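Local coordinates for protein BH2851 (Bacillus halodurans, PDB 2GFG) that is of unproven function but belongs to the CYTH family and is a putative adenylate cyclase, probably acting on phosphate-bearing substrates inside its antiparallel barrel, at residues A[37-42]-A[90-95]; A[138-141]-A[146-149]; A[148-153]-A[183-188]. All blocks are in the same frame, centred on the assembly; numbering follows the deposited sequence.

Contact 1. Residues A[37-42]-A[90-95]; sequences RNHYFE and LALESA
Leu92 reaches from the helix with its two methyl groups over the side chain of His39, CD1 lying over one face of the imidazole and CD2 settling against the root of the ring. The closest touch, 3.4 Å, is between Leu92 CD2 and His39 CB, and Leu92 CD2 lies 3.5 Å from His39 CG. Although the bond from CA to CB in Leu92 does not aim at the strand, the branched end turns in toward it and crosses the histidine at about a right angle. The same CD2 methyl also meets Phe41, approaching CZ obliquely at 3.7 Å, so one leucine branch is shared by two aromatic side chains. His39 and Phe41, two apart on the strand, face the same way; with CG anti to the carbonyl carbon (chi1 -59° and -65°) each ring leans beside its own backbone N. The rim of the Phe41 ring meets Ala91: CE1 comes within 3.5 Å of Ala91 O, near the ring plane, and CZ lies 4.3 Å from Ala91 CB. Helix 85-94 packs on the outer side of barrel strand 34-42; the axes of helix segment 90-94 and strand segment 37-42 come within 10.3 Å at an angle of 56°. Ile57 of the neighbouring strand and Phe97, edge-to-face with Phe41, extend this apolar layer, while Tyr40 points to the other side, toward helix 182-190. Methyls and ring carbons do nearly all the touching, so shape and the exclusion of water hold helix to strand; the nearest thing to a polar touch is the Phe41 ring edge at Ala91 O.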
loop_
_atom_site.group_PDB
_atom_site.type_symbol
_atom_site.label_atom_id
_atom_site.label_comp_id
_atom_site.label_asym_id
_atom_site.label_seq_id
_atom_site.Cartn_x
_atom_site.Cartn_y
_atom_site.Cartn_z
ATOM N N ARG A 37 -5.238 -7.503 4.463
ATOM C CA ARG A 37 -6.148 -7.411 3.324
ATOM C C ARG A 37 -6.431 -5.965 3.018
ATOM O O ARG A 37 -6.866 -5.218 3.885
ATOM C CB ARG A 37 -7.449 -8.116 3.629
ATOM C CG ARG A 37 -7.336 -9.599 3.676
ATOM C CD ARG A 37 -8.696 -10.261 3.556
ATOM N NE ARG A 37 -8.583 -11.694 3.298
ATOM C CZ ARG A 37 -9.610 -12.497 2.992
ATOM N NH1 ARG A 37 -10.861 -12.012 2.910
ATOM N NH2 ARG A 37 -9.393 -13.788 2.767
ATOM N N ASN A 38 -6.205 -5.580 1.767
ATOM C CA ASN A 38 -6.453 -4.232 1.315
ATOM C C ASN A 38 -7.705 -4.217 0.481
ATOM O O ASN A 38 -7.762 -4.871 -0.559
ATOM C CB ASN A 38 -5.271 -3.733 0.499
ATOM C CG ASN A 38 -3.985 -3.794 1.261
ATOM O OD1 ASN A 38 -3.860 -3.200 2.310
ATOM N ND2 ASN A 38 -3.021 -4.555 0.748
ATOM N N HIS A 39 -8.753 -3.572 0.999
ATOM C CA HIS A 39 -10.014 -3.438 0.281
ATOM C C HIS A 39 -10.022 -2.098 -0.410
ATOM O O HIS A 39 -9.971 -1.067 0.247
ATOM C CB HIS A 39 -11.187 -3.535 1.243
ATOM C CG HIS A 39 -11.247 -4.823 1.996
ATOM N ND1 HIS A 39 -11.920 -5.930 1.526
ATOM C CD2 HIS A 39 -10.706 -5.188 3.184
ATOM C CE1 HIS A 39 -11.797 -6.919 2.394
ATOM N NE2 HIS A 39 -11.067 -6.494 3.410
ATOM N N TYR A 40 -10.092 -2.109 -1.742
ATOM C CA TYR A 40 -9.959 -0.873 -2.533
ATOM C C TYR A 40 -11.287 -0.260 -2.902
ATOM O O TYR A 40 -12.243 -0.962 -3.202
ATOM C CB TYR A 40 -9.147 -1.141 -3.792
ATOM C CG TYR A 40 -7.772 -1.682 -3.504
ATOM C CD1 TYR A 40 -6.910 -1.017 -2.617
ATOM C CD2 TYR A 40 -7.311 -2.841 -4.127
ATOM C CE1 TYR A 40 -5.640 -1.510 -2.336
ATOM C CE2 TYR A 40 -6.030 -3.343 -3.863
ATOM C CZ TYR A 40 -5.200 -2.671 -2.958
ATOM O OH TYR A 40 -3.943 -3.158 -2.678
ATOM N N PHE A 41 -11.332 1.075 -2.876
ATOM C CA PHE A 41 -12.520 1.825 -3.231
ATOM C C PHE A 41 -12.221 2.778 -4.375
ATOM O O PHE A 41 -11.148 3.387 -4.429
ATOM C CB PHE A 41 -13.034 2.597 -2.029
ATOM C CG PHE A 41 -13.501 1.725 -0.917
ATOM C CD1 PHE A 41 -14.850 1.395 -0.791
ATOM C CD2 PHE A 41 -12.593 1.172 -0.022
ATOM C CE1 PHE A 41 -15.290 0.562 0.241
ATOM C CE2 PHE A 41 -13.026 0.339 1.009
ATOM C CZ PHE A 41 -14.386 0.033 1.130
ATOM N N GLU A 42 -13.176 2.908 -5.282
ATOM C CA GLU A 42 -13.016 3.746 -6.447
ATOM C C GLU A 42 -14.376 3.951 -7.118
ATOM O O GLU A 42 -15.307 3.165 -6.903
ATOM C CB GLU A 42 -12.003 3.085 -7.430
ATOM C CG GLU A 42 -11.693 3.866 -8.707
ATOM C CD GLU A 42 -11.121 5.258 -8.452
ATOM O OE1 GLU A 42 -11.897 6.159 -8.069
ATOM O OE2 GLU A 42 -9.926 5.479 -8.767
ATOM N N LEU A 90 -19.909 -1.669 7.001
ATOM C CA LEU A 90 -20.843 -0.719 6.342
ATOM C C LEU A 90 -20.251 -0.125 5.072
ATOM O O LEU A 90 -20.935 -0.007 4.066
ATOM C CB LEU A 90 -21.231 0.416 7.294
ATOM C CG LEU A 90 -22.405 0.136 8.202
ATOM C CD1 LEU A 90 -22.429 1.112 9.339
ATOM C CD2 LEU A 90 -23.739 0.176 7.403
ATOM N N ALA A 91 -18.984 0.281 5.146
ATOM C CA ALA A 91 -18.274 0.844 3.989
ATOM C C ALA A 91 -18.131 -0.191 2.879
ATOM O O ALA A 91 -18.435 0.088 1.720
ATOM C CB ALA A 91 -16.896 1.365 4.411
ATOM N N LEU A 92 -17.719 -1.403 3.256
ATOM C CA LEU A 92 -17.502 -2.491 2.295
ATOM C C LEU A 92 -18.788 -2.977 1.645
ATOM O O LEU A 92 -18.823 -3.192 0.449
ATOM C CB LEU A 92 -16.799 -3.679 2.976
ATOM C CG LEU A 92 -15.349 -3.427 3.389
ATOM C CD1 LEU A 92 -14.898 -4.432 4.481
ATOM C CD2 LEU A 92 -14.451 -3.495 2.211
ATOM N N GLU A 93 -19.851 -3.122 2.445
ATOM C CA GLU A 93 -21.110 -3.742 1.964
ATOM C C GLU A 93 -22.093 -2.753 1.332
ATOM O O GLU A 93 -22.852 -3.127 0.427
ATOM C CB GLU A 93 -21.801 -4.491 3.109
ATOM C CG GLU A 93 -21.002 -5.686 3.628
ATOM C CD GLU A 93 -21.698 -6.429 4.786
ATOM O OE1 GLU A 93 -22.593 -5.837 5.448
ATOM O OE2 GLU A 93 -21.320 -7.592 5.049
ATOM N N SER A 94 -22.124 -1.516 1.839
ATOM C CA SER A 94 -23.151 -0.543 1.419
ATOM C C SER A 94 -22.594 0.851 1.047
ATOM O O SER A 94 -23.356 1.803 0.908
ATOM C CB SER A 94 -24.209 -0.406 2.520
ATOM O OG SER A 94 -23.637 0.095 3.711
ATOM N N ALA A 95 -21.272 0.951 0.868
ATOM C CA ALA A 95 -20.619 2.227 0.483
ATOM C C ALA A 95 -20.930 3.431 1.438
ATOM O O ALA A 95 -20.887 4.598 1.006
ATOM C CB ALA A 95 -20.972 2.587 -0.971
#

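Contact 2. Residues A[138-141]-A[146-149]; sequences LDHS and IEDY
His140 and Tyr149 sit side by side on one face of the two strands, their rings near parallel (13°) but slid apart so that they barely overlap. What overlap there is lies at Tyr149 CE2, over one face of the imidazole and 3.3 Å from His140 CD2. With CG anti to the backbone N (chi1 171°), the histidine swings along the neighbouring strand, and its NE2 donates to Glu147 OE1 at 3.1 Å. The acceptor lies close to the imidazole plane, yet the carboxylate is met from above its own plane, the two planes 89° apart. Were His140 an alanine, the Glu147 carboxylate would probably lose this donor and the Tyr149 ring the flat neighbour beside it. Glu147 and its end of the pair face solvent, whereas Tyr149 is tied down by Lys16 at its hydroxyl and by Phe19 against its ring. The strands form an antiparallel beta hairpin of the barrel, with His140 and Tyr149 a non-hydrogen-bonded pair and Ser141 and Asp148 the hydrogen-bonded pair beside it. There the backbone is closely knit: Ser141 N to Asp148 O and Asp148 N to Ser141 O both measure 2.9 Å. On the face of Ser141 and Asp148 a water lies between the polar ends, 2.7 Å from Asp139 O, 2.9 Å from Asp148 OD1 and within hydrogen-bonding distance of Ser141 OG, bridging the three. Thr124 holds that serine hydroxyl from the next strand, and Tyr143 hydrogen-bonds Asp148 OD2.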
loop_
_atom_site.group_PDB
_atom_site.type_symbol
_atom_site.label_atom_id
_atom_site.label_comp_id
_atom_site.label_asym_id
_atom_site.label_seq_id
_atom_site.Cartn_x
_atom_site.Cartn_y
_atom_site.Cartn_z
ATOM N N LEU A 138 9.224 -6.788 2.658
ATOM C CA LEU A 138 9.086 -7.893 1.677
ATOM C C LEU A 138 7.619 -8.277 1.561
ATOM O O LEU A 138 7.047 -8.822 2.498
ATOM C CB LEU A 138 9.918 -9.109 2.090
ATOM C CG LEU A 138 11.448 -9.029 1.892
ATOM C CD1 LEU A 138 12.105 -10.237 2.498
ATOM C CD2 LEU A 138 11.816 -8.923 0.433
ATOM N N ASP A 139 7.028 -8.025 0.387
ATOM C CA ASP A 139 5.579 -8.199 0.167
ATOM C C ASP A 139 5.270 -9.294 -0.825
ATOM O O ASP A 139 5.603 -9.181 -2.007
ATOM C CB ASP A 139 4.968 -6.897 -0.364
ATOM C CG ASP A 139 4.930 -5.803 0.666
ATOM O OD1 ASP A 139 5.290 -6.049 1.831
ATOM O OD2 ASP A 139 4.512 -4.682 0.306
ATOM N N HIS A 140 4.583 -10.330 -0.350
ATOM C CA HIS A 140 4.013 -11.353 -1.204
ATOM C C HIS A 140 2.503 -11.106 -1.250
ATOM O O HIS A 140 1.820 -11.187 -0.218
ATOM C CB HIS A 140 4.339 -12.756 -0.647
ATOM C CG HIS A 140 3.613 -13.874 -1.336
ATOM N ND1 HIS A 140 3.224 -15.021 -0.678
ATOM C CD2 HIS A 140 3.173 -14.004 -2.611
ATOM C CE1 HIS A 140 2.599 -15.819 -1.526
ATOM N NE2 HIS A 140 2.540 -15.217 -2.698
ATOM N N SER A 141 1.997 -10.757 -2.432
ATOM C CA SER A 141 0.592 -10.368 -2.596
ATOM C C SER A 141 -0.157 -11.333 -3.490
ATOM O O SER A 141 0.411 -11.889 -4.412
ATOM C CB SER A 141 0.498 -8.953 -3.185
ATOM O OG SER A 141 1.150 -8.018 -2.354
ATOM N N ILE A 146 -4.191 -14.379 -9.278
ATOM C CA ILE A 146 -2.714 -14.401 -9.461
ATOM C C ILE A 146 -1.977 -13.962 -8.184
ATOM O O ILE A 146 -2.606 -13.668 -7.160
ATOM C CB ILE A 146 -2.265 -13.504 -10.689
ATOM C CG1 ILE A 146 -2.410 -11.998 -10.374
ATOM C CG2 ILE A 146 -3.063 -13.876 -11.941
ATOM C CD1 ILE A 146 -1.922 -11.076 -11.498
ATOM N N GLU A 147 -0.644 -13.919 -8.255
ATOM C CA GLU A 147 0.177 -13.400 -7.149
ATOM C C GLU A 147 1.503 -12.823 -7.633
ATOM O O GLU A 147 1.905 -13.035 -8.772
ATOM C CB GLU A 147 0.428 -14.496 -6.106
ATOM C CG GLU A 147 1.322 -15.644 -6.571
ATOM C CD GLU A 147 1.543 -16.687 -5.483
ATOM O OE1 GLU A 147 0.682 -16.808 -4.581
ATOM O OE2 GLU A 147 2.576 -17.389 -5.534
ATOM N N ASP A 148 2.163 -12.070 -6.760
ATOM C CA ASP A 148 3.493 -11.513 -7.068
ATOM C C ASP A 148 4.292 -11.182 -5.807
ATOM O O ASP A 148 3.783 -11.292 -4.686
ATOM C CB ASP A 148 3.380 -10.279 -8.004
ATOM C CG ASP A 148 2.583 -9.108 -7.379
ATOM O OD1 ASP A 148 2.663 -8.891 -6.139
ATOM O OD2 ASP A 148 1.949 -8.353 -8.165
ATOM N N TYR A 149 5.554 -10.807 -6.008
ATOM C CA TYR A 149 6.489 -10.553 -4.917
ATOM C C TYR A 149 7.133 -9.207 -5.117
ATOM O O TYR A 149 7.405 -8.806 -6.253
ATOM C CB TYR A 149 7.555 -11.650 -4.872
ATOM C CG TYR A 149 6.985 -13.041 -4.782
ATOM C CD1 TYR A 149 6.618 -13.745 -5.938
ATOM C CD2 TYR A 149 6.769 -13.647 -3.545
ATOM C CE1 TYR A 149 6.062 -15.033 -5.858
ATOM C CE2 TYR A 149 6.218 -14.931 -3.451
ATOM C CZ TYR A 149 5.859 -15.612 -4.607
ATOM O OH TYR A 149 5.315 -16.858 -4.510
HETATM O O HOH W 1 3.712 -7.997 -3.573
#

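Contact 3. Residues A[148-153]-A[183-188]; sequences DYEIEF and IQRFFS. With EDO (1,2-ethanediol), chain H.
Arg185 and Asp148 meet where helix 182-190 comes up to barrel strand 146-155. From CB, which points toward the strand, the arginine runs through CG to CD, 3.9 Å from Asp148 OD2, and there the chain bends (chi3 -50°) to bring the guanidinium between two carboxylates. NE then donates to Asp148 OD2, also held by the Tyr143 hydroxyl, at 3.0 Å and NH2 to Asp148 OD1 at 3.2 Å: a side-on, two-nitrogen grip with the planes turned 60° apart. The edge farther out belongs to Glu150, whose OE1 takes weak bonds from NH1 at 3.1 Å and from NH2 at 3.2 Å, with its carboxylate at right angles to the guanidinium. This salt-bridge network lies within the antiparallel barrel that CYTH proteins use as a tunnel, in whose walls charged side chains commonly bind phosphate and metal ions. Lys182 adds a second positive charge, bridging to Glu150 OE1 and Glu152 OE2, while NH1 of the arginine also donates to Glu180 O. A 1,2-ethanediol, probably from the crystallisation liquor, occupies the space beside the carboxylates and donates through O1 to Glu150 OE2 at 3.1 Å.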
loop_
_atom_site.group_PDB
_atom_site.type_symbol
_atom_site.label_atom_id
_atom_site.label_comp_id
_atom_site.label_asym_id
_atom_site.label_seq_id
_atom_site.Cartn_x
_atom_site.Cartn_y
_atom_site.Cartn_z
ATOM N N ASP A 148 2.163 -12.070 -6.760
ATOM C CA ASP A 148 3.493 -11.513 -7.068
ATOM C C ASP A 148 4.292 -11.182 -5.807
ATOM O O ASP A 148 3.783 -11.292 -4.686
ATOM C CB ASP A 148 3.380 -10.279 -8.004
ATOM C CG ASP A 148 2.583 -9.108 -7.379
ATOM O OD1 ASP A 148 2.663 -8.891 -6.139
ATOM O OD2 ASP A 148 1.949 -8.353 -8.165
ATOM N N TYR A 149 5.554 -10.807 -6.008
ATOM C CA TYR A 149 6.489 -10.553 -4.917
ATOM C C TYR A 149 7.133 -9.207 -5.117
ATOM O O TYR A 149 7.405 -8.806 -6.253
ATOM C CB TYR A 149 7.555 -11.650 -4.872
ATOM C CG TYR A 149 6.985 -13.041 -4.782
ATOM C CD1 TYR A 149 6.618 -13.745 -5.938
ATOM C CD2 TYR A 149 6.769 -13.647 -3.545
ATOM C CE1 TYR A 149 6.062 -15.033 -5.858
ATOM C CE2 TYR A 149 6.218 -14.931 -3.451
ATOM C CZ TYR A 149 5.859 -15.612 -4.607
ATOM O OH TYR A 149 5.315 -16.858 -4.510
ATOM N N GLU A 150 7.380 -8.498 -4.020
ATOM C CA GLU A 150 7.867 -7.126 -4.092
ATOM C C GLU A 150 8.702 -6.749 -2.869
ATOM O O GLU A 150 8.351 -7.082 -1.737
ATOM C CB GLU A 150 6.677 -6.164 -4.208
ATOM C CG GLU A 150 7.042 -4.763 -4.713
ATOM C CD GLU A 150 5.880 -3.780 -4.629
ATOM O OE1 GLU A 150 4.781 -4.174 -4.182
ATOM O OE2 GLU A 150 6.073 -2.610 -4.992
ATOM N N ILE A 151 9.810 -6.053 -3.117
ATOM C CA ILE A 151 10.608 -5.446 -2.060
ATOM C C ILE A 151 10.409 -3.936 -2.144
ATOM O O ILE A 151 10.245 -3.395 -3.242
ATOM C CB ILE A 151 12.130 -5.816 -2.186
ATOM C CG1 ILE A 151 12.880 -5.448 -0.912
ATOM C CG2 ILE A 151 12.787 -5.134 -3.435
ATOM C CD1 ILE A 151 14.332 -5.938 -0.895
ATOM N N GLU A 152 10.313 -3.271 -0.982
ATOM C CA GLU A 152 10.133 -1.782 -0.934
ATOM C C GLU A 152 10.959 -1.185 0.181
ATOM O O GLU A 152 11.028 -1.750 1.256
ATOM C CB GLU A 152 8.659 -1.400 -0.687
ATOM C CG GLU A 152 7.616 -2.207 -1.481
ATOM C CD GLU A 152 6.274 -2.299 -0.765
ATOM O OE1 GLU A 152 6.259 -2.403 0.486
ATOM O OE2 GLU A 152 5.242 -2.329 -1.453
ATOM N N PHE A 153 11.511 0.008 -0.048
ATOM C CA PHE A 153 12.224 0.743 1.009
ATOM C C PHE A 153 11.467 2.006 1.387
ATOM O O PHE A 153 11.163 2.823 0.533
ATOM C CB PHE A 153 13.638 1.099 0.575
ATOM C CG PHE A 153 14.415 1.824 1.621
ATOM C CD1 PHE A 153 14.822 1.168 2.771
ATOM C CD2 PHE A 153 14.691 3.187 1.495
ATOM C CE1 PHE A 153 15.519 1.840 3.765
ATOM C CE2 PHE A 153 15.391 3.866 2.498
ATOM C CZ PHE A 153 15.805 3.190 3.623
ATOM N N ILE A 183 -2.334 -1.334 -5.678
ATOM C CA ILE A 183 -3.682 -0.966 -6.106
ATOM C C ILE A 183 -3.765 -0.755 -7.634
ATOM O O ILE A 183 -4.783 -1.067 -8.258
ATOM C CB ILE A 183 -4.193 0.310 -5.336
ATOM C CG1 ILE A 183 -5.667 0.546 -5.607
ATOM C CG2 ILE A 183 -3.354 1.566 -5.695
ATOM C CD1 ILE A 183 -6.291 1.565 -4.692
ATOM N N GLN A 184 -2.683 -0.248 -8.225
ATOM C CA GLN A 184 -2.618 -0.047 -9.682
ATOM C C GLN A 184 -2.381 -1.383 -10.391
ATOM O O GLN A 184 -2.997 -1.660 -11.429
ATOM C CB GLN A 184 -1.520 0.951 -10.040
ATOM C CG GLN A 184 -1.692 2.332 -9.388
ATOM C CD GLN A 184 -2.778 3.151 -10.027
ATOM N N ARG A 185 -1.513 -2.230 -9.804
ATOM C CA ARG A 185 -1.319 -3.610 -10.296
ATOM C C ARG A 185 -2.617 -4.404 -10.164
ATOM O O ARG A 185 -2.879 -5.304 -10.955
ATOM C CB ARG A 185 -0.192 -4.328 -9.534
ATOM C CG ARG A 185 1.191 -3.704 -9.712
ATOM C CD ARG A 185 2.317 -4.693 -9.405
ATOM N NE ARG A 185 2.154 -5.385 -8.113
ATOM C CZ ARG A 185 2.593 -4.926 -6.924
ATOM N NH1 ARG A 185 3.133 -3.715 -6.808
ATOM N NH2 ARG A 185 2.433 -5.673 -5.839
ATOM N N PHE A 186 -3.427 -4.063 -9.143
ATOM C CA PHE A 186 -4.734 -4.694 -8.949
ATOM C C PHE A 186 -5.690 -4.390 -10.103
ATOM O O PHE A 186 -6.130 -5.298 -10.785
ATOM C CB PHE A 186 -5.386 -4.260 -7.609
ATOM C CG PHE A 186 -6.748 -4.864 -7.381
ATOM C CD1 PHE A 186 -7.899 -4.246 -7.883
ATOM C CD2 PHE A 186 -6.877 -6.104 -6.749
ATOM C CE1 PHE A 186 -9.147 -4.840 -7.733
ATOM C CE2 PHE A 186 -8.122 -6.699 -6.593
ATOM C CZ PHE A 186 -9.257 -6.068 -7.083
ATOM N N PHE A 187 -6.044 -3.105 -10.287
ATOM C CA PHE A 187 -7.079 -2.753 -11.306
ATOM C C PHE A 187 -6.564 -2.662 -12.773
ATOM O O PHE A 187 -7.365 -2.684 -13.705
ATOM C CB PHE A 187 -7.959 -1.506 -10.902
ATOM C CG PHE A 187 -7.179 -0.279 -10.482
ATOM C CD1 PHE A 187 -6.322 0.373 -11.377
ATOM C CD2 PHE A 187 -7.476 0.353 -9.259
ATOM C CE1 PHE A 187 -5.671 1.580 -11.006
ATOM C CE2 PHE A 187 -6.842 1.557 -8.893
ATOM C CZ PHE A 187 -5.935 2.159 -9.759
ATOM N N SER A 188 -5.241 -2.630 -12.969
ATOM C CA SER A 188 -4.678 -2.837 -14.329
ATOM C C SER A 188 -4.907 -4.313 -14.748
ATOM O O SER A 188 -5.138 -4.602 -15.922
ATOM C CB SER A 188 -3.186 -2.470 -14.398
ATOM O OG SER A 188 -2.391 -3.364 -13.639
HETATM C C1 EDO H . 3.224 -0.661 -3.016
HETATM O O1 EDO H . 3.524 -0.993 -4.373
HETATM C C2 EDO H . 2.111 0.384 -2.946
HETATM O O2 EDO H . 0.955 -0.103 -2.237
#

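All three contacts reach the same closed barrel sheet, but from different sides. Contact 1 is a buried apolar seam on its outside, its centre about 15 Å from the centre of the chain, and contact 3 a buried ionic cluster centred about 8 Å from that point. Contact 2, only partly buried, combines backbone pairing with a near-parallel ring pair and is open to solvent at Glu147. Contacts 2 and 3 share Asp148 and Tyr149 on strand 146-155: Asp148 faces the helix while Tyr149 turns to the opposite face. Contacts 1 and 3 are linked through Tyr40, which packs on Ile183 and Phe186, so helix 182-190 touches both strand 34-42 and strand 146-155.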